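Local coordinates for cell division control protein 45 cdc45 putative (Entamoeba histolytica, PDB 6CC2) that is a Cdc45-family protein that probably acts in DNA replication as part of the replicative helicase, at residues 23-28 / 76-81; 427-432 / 531-536; 477-482 / 521-526. One frame throughout, in Å; residues are numbered along the deposited sequence.

Interaction 1 of 3, residues 23-28 / 76-81; sequences KTIQLY and DVHTVF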
loop_
_atom_site.group_PDB
_atom_site.type_symbol
_atom_site.label_atom_id
_atom_site.label_comp_id
_atom_site.label_asym_id
_atom_site.label_seq_id
_atom_site.Cartn_x
_atom_site.Cartn_y
_atom_site.Cartn_z
ATOM N N LYS A 23 -27.981 -15.941 -8.741
ATOM C CA LYS A 23 -27.557 -14.704 -8.101
ATOM C C LYS A 23 -26.029 -14.638 -8.040
ATOM O O LYS A 23 -25.335 -15.648 -8.171
ATOM C CB LYS A 23 -28.166 -14.604 -6.703
ATOM C CG LYS A 23 -29.694 -14.569 -6.697
ATOM C CD LYS A 23 -30.237 -14.551 -5.278
ATOM C CE LYS A 23 -31.729 -14.274 -5.261
ATOM N NZ LYS A 23 -32.250 -14.200 -3.869
ATOM N N THR A 24 -25.512 -13.426 -7.842
ATOM C CA THR A 24 -24.077 -13.184 -7.935
ATOM C C THR A 24 -23.529 -12.515 -6.671
ATOM O O THR A 24 -24.269 -12.011 -5.824
ATOM C CB THR A 24 -23.738 -12.310 -9.159
ATOM O OG1 THR A 24 -24.182 -10.969 -8.915
ATOM C CG2 THR A 24 -24.414 -12.846 -10.408
ATOM N N ILE A 25 -22.209 -12.538 -6.560
ATOM C CA ILE A 25 -21.473 -11.941 -5.447
ATOM C C ILE A 25 -20.714 -10.729 -5.979
ATOM O O ILE A 25 -20.026 -10.814 -7.000
ATOM C CB ILE A 25 -20.498 -12.946 -4.803
ATOM C CG1 ILE A 25 -21.244 -14.199 -4.334
ATOM C CG2 ILE A 25 -19.756 -12.305 -3.651
ATOM C CD1 ILE A 25 -20.315 -15.379 -4.092
ATOM N N GLN A 26 -20.820 -9.606 -5.276
ATOM C CA GLN A 26 -20.159 -8.368 -5.645
ATOM C C GLN A 26 -19.108 -8.071 -4.587
ATOM O O GLN A 26 -19.426 -8.011 -3.393
ATOM C CB GLN A 26 -21.182 -7.237 -5.720
ATOM C CG GLN A 26 -20.910 -6.205 -6.749
ATOM C CD GLN A 26 -22.000 -5.160 -6.767
ATOM O OE1 GLN A 26 -22.671 -4.954 -5.756
ATOM N NE2 GLN A 26 -22.164 -4.484 -7.889
ATOM N N LEU A 27 -17.855 -7.886 -5.011
ATOM C CA LEU A 27 -16.771 -7.609 -4.086
ATOM C C LEU A 27 -16.225 -6.216 -4.349
ATOM O O LEU A 27 -15.721 -5.945 -5.439
ATOM C CB LEU A 27 -15.655 -8.659 -4.223
ATOM C CG LEU A 27 -16.113 -10.087 -3.908
ATOM C CD1 LEU A 27 -16.417 -10.838 -5.195
ATOM C CD2 LEU A 27 -15.090 -10.811 -3.068
ATOM N N TYR A 28 -16.372 -5.337 -3.365
ATOM C CA TYR A 28 -15.893 -3.960 -3.432
ATOM C C TYR A 28 -14.472 -3.916 -2.868
ATOM O O TYR A 28 -14.238 -4.298 -1.724
ATOM C CB TYR A 28 -16.826 -3.047 -2.631
ATOM C CG TYR A 28 -18.234 -2.923 -3.162
ATOM C CD1 TYR A 28 -19.083 -4.023 -3.222
ATOM C CD2 TYR A 28 -18.725 -1.706 -3.589
ATOM C CE1 TYR A 28 -20.372 -3.908 -3.719
ATOM C CE2 TYR A 28 -20.015 -1.567 -4.069
ATOM C CZ TYR A 28 -20.833 -2.677 -4.139
ATOM O OH TYR A 28 -22.111 -2.533 -4.622
ATOM N N ASP A 76 -28.853 -9.275 -10.074
ATOM C CA ASP A 76 -28.900 -10.549 -9.379
ATOM C C ASP A 76 -27.912 -10.623 -8.218
ATOM O O ASP A 76 -27.589 -11.723 -7.758
ATOM C CB ASP A 76 -28.628 -11.688 -10.365
ATOM C CG ASP A 76 -29.602 -11.697 -11.529
ATOM O OD1 ASP A 76 -30.820 -11.541 -11.291
ATOM O OD2 ASP A 76 -29.149 -11.858 -12.683
ATOM N N VAL A 77 -27.429 -9.484 -7.724
ATOM C CA VAL A 77 -26.455 -9.509 -6.643
ATOM C C VAL A 77 -27.157 -9.884 -5.345
ATOM O O VAL A 77 -28.087 -9.203 -4.907
ATOM C CB VAL A 77 -25.727 -8.160 -6.525
ATOM C CG1 VAL A 77 -24.746 -8.185 -5.361
ATOM C CG2 VAL A 77 -25.003 -7.866 -7.817
ATOM N N HIS A 78 -26.712 -10.985 -4.728
ATOM C CA HIS A 78 -27.272 -11.467 -3.476
ATOM C C HIS A 78 -26.362 -11.237 -2.280
ATOM O O HIS A 78 -26.847 -11.236 -1.146
ATOM C CB HIS A 78 -27.579 -12.974 -3.570
ATOM C CG HIS A 78 -26.368 -13.849 -3.760
ATOM N ND1 HIS A 78 -25.644 -14.366 -2.709
ATOM C CD2 HIS A 78 -25.766 -14.310 -4.884
ATOM C CE1 HIS A 78 -24.655 -15.107 -3.170
ATOM N NE2 HIS A 78 -24.707 -15.092 -4.488
ATOM N N THR A 79 -25.067 -11.026 -2.506
ATOM C CA THR A 79 -24.104 -10.885 -1.441
ATOM C C THR A 79 -23.096 -9.825 -1.870
ATOM O O THR A 79 -22.718 -9.774 -3.046
ATOM C CB THR A 79 -23.360 -12.195 -1.168
ATOM O OG1 THR A 79 -24.276 -13.221 -0.814
ATOM C CG2 THR A 79 -22.375 -12.034 -0.037
ATOM N N VAL A 80 -22.659 -9.001 -0.923
ATOM C CA VAL A 80 -21.562 -8.066 -1.165
ATOM C C VAL A 80 -20.485 -8.300 -0.116
ATOM O O VAL A 80 -20.782 -8.574 1.054
ATOM C CB VAL A 80 -22.024 -6.592 -1.146
ATOM C CG1 VAL A 80 -23.060 -6.378 -2.213
ATOM C CG2 VAL A 80 -22.544 -6.201 0.232
ATOM N N PHE A 81 -19.234 -8.207 -0.556
ATOM C CA PHE A 81 -18.068 -8.164 0.313
ATOM C C PHE A 81 -17.428 -6.792 0.165
ATOM O O PHE A 81 -17.228 -6.328 -0.958
ATOM C CB PHE A 81 -17.042 -9.230 -0.080
ATOM C CG PHE A 81 -17.423 -10.601 0.311
ATOM C CD1 PHE A 81 -18.286 -11.351 -0.479
ATOM C CD2 PHE A 81 -16.910 -11.175 1.473
ATOM C CE1 PHE A 81 -18.618 -12.645 -0.123
ATOM C CE2 PHE A 81 -17.257 -12.470 1.826
ATOM C CZ PHE A 81 -18.116 -13.192 1.035
HETATM O O HOH W 1 -22.527 -16.436 -6.777
#
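Ile25 CG2 meets the edge of the Phe81 ring, 3.6 Å from CD1, and Leu27 lies alongside the same phenylalanine with CD2 3.9 Å from Phe81 CB. On the face that carries Gln26 and Val80, Tyr28 CE1 comes within 3.9 Å of Val80 CG1. Tyr28 OH donates to Gln26 OE1 at 2.7 Å from well above the amide plane, while Gln26 NE2 is held by Thr71.

The strands run parallel, 17° apart, and a beta bulge at His78 shifts the register by one between Thr24 and Ile25. Gln26 N reaches Thr79 O at 2.9 Å; farther along, Tyr28 N bonds to Phe81 O at 2.7 Å. Before the bulge, Thr24 N bonds to Asp76 O, also at 2.7 Å. The extra residue sends the His78 ring, CG wedged between backbone N and carbonyl carbon (chi1 64°), across to Ile25 CG1. Arg18 hydrogen-bonds both His78 ND1 and Thr79 OG1.

The pair lies inside a parallel, Rossmann-like sheet, one strand in from the edge strand 53-57, which pairs with the other side of 24-29; Tyr104 of 102-106 meets Phe81, and helices 33-48 and 61-71 cover Leu27 and Tyr28.

Interaction 2 of 3, residues 427-432 / 531-536; sequences YRFCSV and KYKKAL. With EDO (1,2-ethanediol), chain C.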
loop_
_atom_site.group_PDB
_atom_site.type_symbol
_atom_site.label_atom_id
_atom_site.label_comp_id
_atom_site.label_asym_id
_atom_site.label_seq_id
_atom_site.Cartn_x
_atom_site.Cartn_y
_atom_site.Cartn_z
ATOM N N TYR A 427 -0.147 19.668 10.390
ATOM C CA TYR A 427 0.176 19.261 9.044
ATOM C C TYR A 427 1.453 19.971 8.646
ATOM O O TYR A 427 1.807 21.008 9.203
ATOM C CB TYR A 427 -0.945 19.595 8.038
ATOM C CG TYR A 427 -1.350 21.047 8.044
ATOM C CD1 TYR A 427 -2.323 21.519 8.916
ATOM C CD2 TYR A 427 -0.752 21.961 7.182
ATOM C CE1 TYR A 427 -2.679 22.852 8.947
ATOM C CE2 TYR A 427 -1.099 23.298 7.217
ATOM C CZ TYR A 427 -2.063 23.741 8.106
ATOM O OH TYR A 427 -2.438 25.069 8.139
ATOM N N ARG A 428 2.133 19.393 7.681
ATOM C CA ARG A 428 3.202 20.075 6.974
ATOM C C ARG A 428 2.612 20.651 5.693
ATOM O O ARG A 428 1.706 20.063 5.098
ATOM C CB ARG A 428 4.366 19.165 6.636
ATOM C CG ARG A 428 5.104 18.695 7.845
ATOM C CD ARG A 428 6.394 17.984 7.456
ATOM N NE ARG A 428 7.130 17.731 8.689
ATOM C CZ ARG A 428 7.048 16.622 9.413
ATOM N NH1 ARG A 428 6.333 15.592 8.991
ATOM N NH2 ARG A 428 7.725 16.536 10.544
ATOM N N PHE A 429 3.097 21.818 5.311
ATOM C CA PHE A 429 2.618 22.509 4.116
ATOM C C PHE A 429 3.841 22.872 3.293
ATOM O O PHE A 429 4.810 23.426 3.830
ATOM C CB PHE A 429 1.834 23.789 4.456
ATOM C CG PHE A 429 1.184 24.411 3.266
ATOM C CD1 PHE A 429 1.928 25.177 2.373
ATOM C CD2 PHE A 429 -0.154 24.235 3.030
ATOM C CE1 PHE A 429 1.308 25.742 1.248
ATOM C CE2 PHE A 429 -0.768 24.778 1.907
ATOM C CZ PHE A 429 -0.020 25.518 1.016
ATOM N N CYS A 430 3.785 22.568 1.997
ATOM C CA CYS A 430 4.869 22.906 1.094
ATOM C C CYS A 430 4.269 23.434 -0.200
ATOM O O CYS A 430 3.310 22.864 -0.708
ATOM C CB CYS A 430 5.733 21.707 0.787
ATOM S SG CYS A 430 7.259 22.192 -0.027
ATOM N N SER A 431 4.835 24.508 -0.728
ATOM C CA SER A 431 4.379 25.059 -1.996
ATOM C C SER A 431 5.552 25.142 -2.959
ATOM O O SER A 431 6.669 25.468 -2.563
ATOM C CB SER A 431 3.714 26.442 -1.830
ATOM O OG SER A 431 4.596 27.424 -1.404
ATOM N N VAL A 432 5.281 24.812 -4.211
ATOM C CA VAL A 432 6.273 24.722 -5.269
ATOM C C VAL A 432 5.805 25.623 -6.387
ATOM O O VAL A 432 4.707 25.417 -6.930
ATOM C CB VAL A 432 6.426 23.273 -5.780
ATOM C CG1 VAL A 432 7.451 23.221 -6.896
ATOM C CG2 VAL A 432 6.807 22.349 -4.643
ATOM N N LYS A 531 -4.188 33.633 1.256
ATOM C CA LYS A 531 -5.548 33.531 1.767
ATOM C C LYS A 531 -5.880 32.088 2.133
ATOM O O LYS A 531 -6.438 31.807 3.211
ATOM C CB LYS A 531 -6.526 34.064 0.720
ATOM C CG LYS A 531 -7.983 33.987 1.116
ATOM C CD LYS A 531 -8.874 34.470 -0.027
ATOM C CE LYS A 531 -10.342 34.468 0.374
ATOM N NZ LYS A 531 -11.214 34.900 -0.745
ATOM N N TYR A 532 -5.551 31.155 1.245
ATOM C CA TYR A 532 -5.809 29.740 1.506
ATOM C C TYR A 532 -5.006 29.218 2.690
ATOM O O TYR A 532 -5.528 28.465 3.526
ATOM C CB TYR A 532 -5.492 28.922 0.262
ATOM C CG TYR A 532 -5.643 27.445 0.503
ATOM C CD1 TYR A 532 -6.904 26.874 0.607
ATOM C CD2 TYR A 532 -4.547 26.629 0.688
ATOM C CE1 TYR A 532 -7.053 25.542 0.859
ATOM C CE2 TYR A 532 -4.693 25.291 0.932
ATOM C CZ TYR A 532 -5.952 24.750 1.019
ATOM O OH TYR A 532 -6.099 23.422 1.286
ATOM N N LYS A 533 -3.727 29.595 2.790
ATOM C CA LYS A 533 -2.938 29.126 3.920
ATOM C C LYS A 533 -3.520 29.636 5.232
ATOM O O LYS A 533 -3.553 28.896 6.231
ATOM C CB LYS A 533 -1.479 29.577 3.755
ATOM C CG LYS A 533 -0.741 28.796 2.647
ATOM C CD LYS A 533 0.506 29.552 2.142
ATOM C CE LYS A 533 1.685 29.348 3.028
ATOM N NZ LYS A 533 2.899 30.111 2.525
ATOM N N LYS A 534 -3.991 30.887 5.251
ATOM C CA LYS A 534 -4.579 31.439 6.470
ATOM C C LYS A 534 -5.870 30.714 6.834
ATOM O O LYS A 534 -6.121 30.445 8.015
ATOM C CB LYS A 534 -4.828 32.940 6.314
ATOM C CG LYS A 534 -3.546 33.762 6.213
ATOM C CD LYS A 534 -3.829 35.266 6.170
ATOM C CE LYS A 534 -4.647 35.651 4.943
ATOM N NZ LYS A 534 -4.650 37.121 4.698
ATOM N N ALA A 535 -6.697 30.404 5.833
ATOM C CA ALA A 535 -7.950 29.692 6.080
ATOM C C ALA A 535 -7.696 28.279 6.570
ATOM O O ALA A 535 -8.394 27.785 7.473
ATOM C CB ALA A 535 -8.790 29.651 4.799
ATOM N N LEU A 536 -6.726 27.602 5.959
ATOM C CA LEU A 536 -6.352 26.270 6.389
ATOM C C LEU A 536 -5.909 26.294 7.842
ATOM O O LEU A 536 -6.364 25.489 8.658
ATOM C CB LEU A 536 -5.240 25.762 5.480
ATOM C CG LEU A 536 -4.911 24.280 5.433
ATOM C CD1 LEU A 536 -6.023 23.453 4.818
ATOM C CD2 LEU A 536 -3.610 24.159 4.635
HETATM C C1 EDO C . 8.462 20.944 7.016
HETATM O O1 EDO C . 9.358 19.989 6.402
HETATM C C2 EDO C . 8.821 21.149 8.489
HETATM O O2 EDO C . 8.748 19.915 9.208
HETATM O O HOH W 2 -1.476 26.941 6.714
HETATM O O HOH W 3 4.530 27.829 1.398
#
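Phe429 offers one ring face to the aliphatic stem of Lys533, whose CG stands 4.1 Å from the ring centroid and 25° off its normal, a CH-pi contact displaced toward the rim. The two side chains cross at about a right angle. At the ring edge, Phe429 CE2 comes up to Tyr532 CE2 at 4.1 Å, and Leu536 CD2 approaches obliquely, 3.8 Å from Phe429 CD2. That methyl also serves the next aromatic along the strand face: it sits 3.7 Å from Tyr427 CE2, so one methyl touches both rings. With CG anti to the backbone N (chi1 -172°), Phe429 extends its ring toward the helix.

Here a helix lies along the strand on one face of a mixed beta-sheet in the C-terminal part of the protein. Strand 427-432 and helix 531-536 run antiparallel, their axes 11.6 Å apart, and no direct hydrogen bond joins them; Leu536 also touches Ile469 on the adjoining strand 468-474, while Tyr532 packs on Phe501 of helix 494-508. Polar links pass through water instead. One water hydrogen-bonds Tyr427 OH, in the plane of its ring, and donates to Lys533 O, bridging the two. Another accepts from Lys533 NZ at 3.0 Å and pairs with Ser431 OG, a route opened by the bend of the lysine chain at chi3 (82°). Cys430 points away from the helix and forms a disulfide with Cys420, while Arg428 NE donates to O2 of an ethanediol, probably from the crystallisation liquor, at 2.8 Å.

Interaction 3 of 3, residues 477-482 / 521-526; sequences KKTFVI and VTEIHR. With EDO (1,2-ethanediol), chain G; EDO (1,2-ethanediol), chain D.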
loop_
_atom_site.group_PDB
_atom_site.type_symbol
_atom_site.label_atom_id
_atom_site.label_comp_id
_atom_site.label_asym_id
_atom_site.label_seq_id
_atom_site.Cartn_x
_atom_site.Cartn_y
_atom_site.Cartn_z
ATOM N N LYS A 477 -2.845 27.414 -15.972
ATOM C CA LYS A 477 -4.176 27.646 -15.428
ATOM C C LYS A 477 -4.215 28.796 -14.429
ATOM O O LYS A 477 -5.307 29.244 -14.069
ATOM C CB LYS A 477 -4.685 26.362 -14.770
ATOM C CG LYS A 477 -6.194 26.249 -14.674
ATOM C CD LYS A 477 -6.607 24.816 -14.340
ATOM C CE LYS A 477 -8.072 24.725 -13.943
ATOM N NZ LYS A 477 -8.455 23.339 -13.556
ATOM N N LYS A 478 -3.058 29.296 -13.986
ATOM C CA LYS A 478 -2.994 30.364 -12.995
ATOM C C LYS A 478 -3.543 29.896 -11.646
ATOM O O LYS A 478 -4.265 30.629 -10.966
ATOM C CB LYS A 478 -3.736 31.613 -13.488
ATOM C CG LYS A 478 -3.376 32.040 -14.905
ATOM C CD LYS A 478 -1.907 32.403 -15.022
ATOM C CE LYS A 478 -1.559 32.942 -16.408
ATOM N NZ LYS A 478 -1.482 31.867 -17.440
ATOM N N THR A 479 -3.194 28.670 -11.254
ATOM C CA THR A 479 -3.713 28.057 -10.051
ATOM C C THR A 479 -2.590 27.335 -9.323
ATOM O O THR A 479 -1.504 27.104 -9.872
ATOM C CB THR A 479 -4.810 27.031 -10.361
ATOM O OG1 THR A 479 -4.252 25.981 -11.171
ATOM C CG2 THR A 479 -5.992 27.682 -11.089
ATOM N N PHE A 480 -2.865 26.975 -8.083
ATOM C CA PHE A 480 -2.133 25.917 -7.386
ATOM C C PHE A 480 -3.034 24.698 -7.292
ATOM O O PHE A 480 -4.196 24.808 -6.872
ATOM C CB PHE A 480 -1.707 26.326 -5.976
ATOM C CG PHE A 480 -0.522 27.273 -5.944
ATOM C CD1 PHE A 480 0.762 26.774 -5.979
ATOM C CD2 PHE A 480 -0.709 28.649 -5.894
ATOM C CE1 PHE A 480 1.839 27.622 -5.966
ATOM C CE2 PHE A 480 0.375 29.506 -5.880
ATOM C CZ PHE A 480 1.645 28.996 -5.911
ATOM N N VAL A 481 -2.501 23.539 -7.687
ATOM C CA VAL A 481 -3.108 22.273 -7.332
ATOM C C VAL A 481 -2.742 21.991 -5.885
ATOM O O VAL A 481 -1.578 22.116 -5.514
ATOM C CB VAL A 481 -2.622 21.153 -8.262
ATOM C CG1 VAL A 481 -3.286 19.841 -7.910
ATOM C CG2 VAL A 481 -2.942 21.521 -9.698
ATOM N N ILE A 482 -3.739 21.668 -5.059
ATOM C CA ILE A 482 -3.534 21.416 -3.639
ATOM C C ILE A 482 -3.857 19.951 -3.362
ATOM O O ILE A 482 -4.985 19.496 -3.621
ATOM C CB ILE A 482 -4.425 22.308 -2.751
ATOM C CG1 ILE A 482 -4.378 23.759 -3.190
ATOM C CG2 ILE A 482 -4.001 22.143 -1.278
ATOM C CD1 ILE A 482 -3.067 24.393 -3.012
ATOM N N VAL A 521 -7.780 16.270 -3.305
ATOM C CA VAL A 521 -7.247 17.216 -4.274
ATOM C C VAL A 521 -8.221 18.379 -4.414
ATOM O O VAL A 521 -9.423 18.165 -4.586
ATOM C CB VAL A 521 -7.026 16.559 -5.646
ATOM C CG1 VAL A 521 -6.394 17.548 -6.613
ATOM C CG2 VAL A 521 -6.137 15.326 -5.501
ATOM N N THR A 522 -7.701 19.598 -4.319
ATOM C CA THR A 522 -8.473 20.790 -4.658
ATOM C C THR A 522 -7.559 21.698 -5.470
ATOM O O THR A 522 -6.464 21.306 -5.876
ATOM C CB THR A 522 -9.051 21.466 -3.400
ATOM O OG1 THR A 522 -9.901 22.563 -3.805
ATOM C CG2 THR A 522 -7.971 21.993 -2.489
ATOM N N GLU A 523 -8.006 22.925 -5.723
ATOM C CA GLU A 523 -7.265 23.854 -6.571
ATOM C C GLU A 523 -7.669 25.266 -6.183
ATOM O O GLU A 523 -8.832 25.525 -5.905
ATOM C CB GLU A 523 -7.583 23.578 -8.042
ATOM C CG GLU A 523 -6.747 24.350 -9.036
ATOM C CD GLU A 523 -6.978 23.878 -10.464
ATOM O OE1 GLU A 523 -8.109 23.450 -10.773
ATOM O OE2 GLU A 523 -6.023 23.920 -11.273
ATOM N N ILE A 524 -6.692 26.170 -6.157
ATOM C CA ILE A 524 -6.942 27.558 -5.814
ATOM C C ILE A 524 -6.377 28.455 -6.901
ATOM O O ILE A 524 -5.469 28.074 -7.647
ATOM C CB ILE A 524 -6.324 27.931 -4.448
ATOM C CG1 ILE A 524 -4.786 27.830 -4.517
ATOM C CG2 ILE A 524 -6.840 27.017 -3.359
ATOM C CD1 ILE A 524 -4.099 28.363 -3.279
ATOM N N HIS A 525 -6.909 29.683 -6.973
ATOM C CA HIS A 525 -6.281 30.710 -7.790
ATOM C C HIS A 525 -4.898 31.026 -7.217
ATOM O O HIS A 525 -4.722 31.100 -5.996
ATOM C CB HIS A 525 -7.116 31.976 -7.823
ATOM C CG HIS A 525 -8.452 31.795 -8.478
ATOM N ND1 HIS A 525 -8.590 31.545 -9.827
ATOM C CD2 HIS A 525 -9.705 31.825 -7.969
ATOM C CE1 HIS A 525 -9.874 31.418 -10.120
ATOM N NE2 HIS A 525 -10.571 31.583 -9.009
ATOM N N ARG A 526 -3.919 31.202 -8.099
ATOM C CA ARG A 526 -2.550 31.421 -7.636
ATOM C C ARG A 526 -2.485 32.573 -6.650
ATOM O O ARG A 526 -1.810 32.472 -5.621
ATOM C CB ARG A 526 -1.603 31.674 -8.824
ATOM C CG ARG A 526 -0.419 32.618 -8.499
ATOM C CD ARG A 526 0.969 32.071 -8.847
ATOM N NE ARG A 526 1.308 32.245 -10.244
ATOM C CZ ARG A 526 2.552 32.418 -10.711
ATOM N NH1 ARG A 526 3.591 32.449 -9.892
ATOM N NH2 ARG A 526 2.736 32.559 -12.006
HETATM C C1 EDO G . -10.009 28.241 -8.826
HETATM O O1 EDO G . -10.502 27.366 -7.805
HETATM C C2 EDO G . -9.386 27.430 -9.951
HETATM O O2 EDO G . -10.340 26.500 -10.466
HETATM C C1 EDO D . -9.428 30.548 -3.812
HETATM O O1 EDO D . -8.859 30.348 -5.095
HETATM C C2 EDO D . -8.490 29.921 -2.813
HETATM O O2 EDO D . -8.803 30.319 -1.558
HETATM O O HOH W 4 -6.129 32.638 -11.256
#
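Glu523 spans an antiparallel strand pair, gripping two side chains of 477-482 with its two carboxylate oxygens: Lys477 from the turn and Thr479 from the start of the strand. That turn closes a beta hairpin between strands 468-474 and 479-485 of a mixed sheet, where Lys478 and Thr479 face Asp474 as a G1 bulge. Lys477 NZ forms a salt bridge with Glu523 OE1 at 2.8 Å, arriving on the syn side, while Thr479 OG1 donates to Glu523 OE2 at 2.7 Å from the anti side, 31° out of the carboxylate plane. Two donors on separate oxygens should fix the rotation of the carboxylate and probably favour its charged form.

Phe480 with Ile524 and Ile482 with Thr522 are the hydrogen-bonded pairs; Ile524 N meets Phe480 O at 2.9 Å.

On the face of Phe480, Ile482 and Ile524, the aliphatic parts mesh: Ile524 CG1 touches Phe480 CB at 3.7 Å. Tyr532 of helix 529-537 covers both isoleucines. Where the strand ends, Arg526 N bonds to Lys478 O, and Arg526 O lies at the edge of the Phe480 ring, 3.7 Å from CE2.

From the N terminus, interaction 1 closes first, joining strands 24-29 and 77-83 across 47 residues within the parallel sheet. It is complete long before the others open; its centre lies about 43 Å from that of interaction 2 and 40 Å from that of interaction 3, with no touch. Residues 427-432 then begin interaction 2, whose closing partner is helix 529-537. Within that span interaction 3 opens and closes, so the two nest rather than cross. They meet directly: Tyr532 OH lies 3.6 Å from Ile482 CG2, and helix 529-537 follows strand 519-525. Interaction 3 joins neighbouring strands of the mixed sheet, and interaction 2 packs the last helix on that sheet.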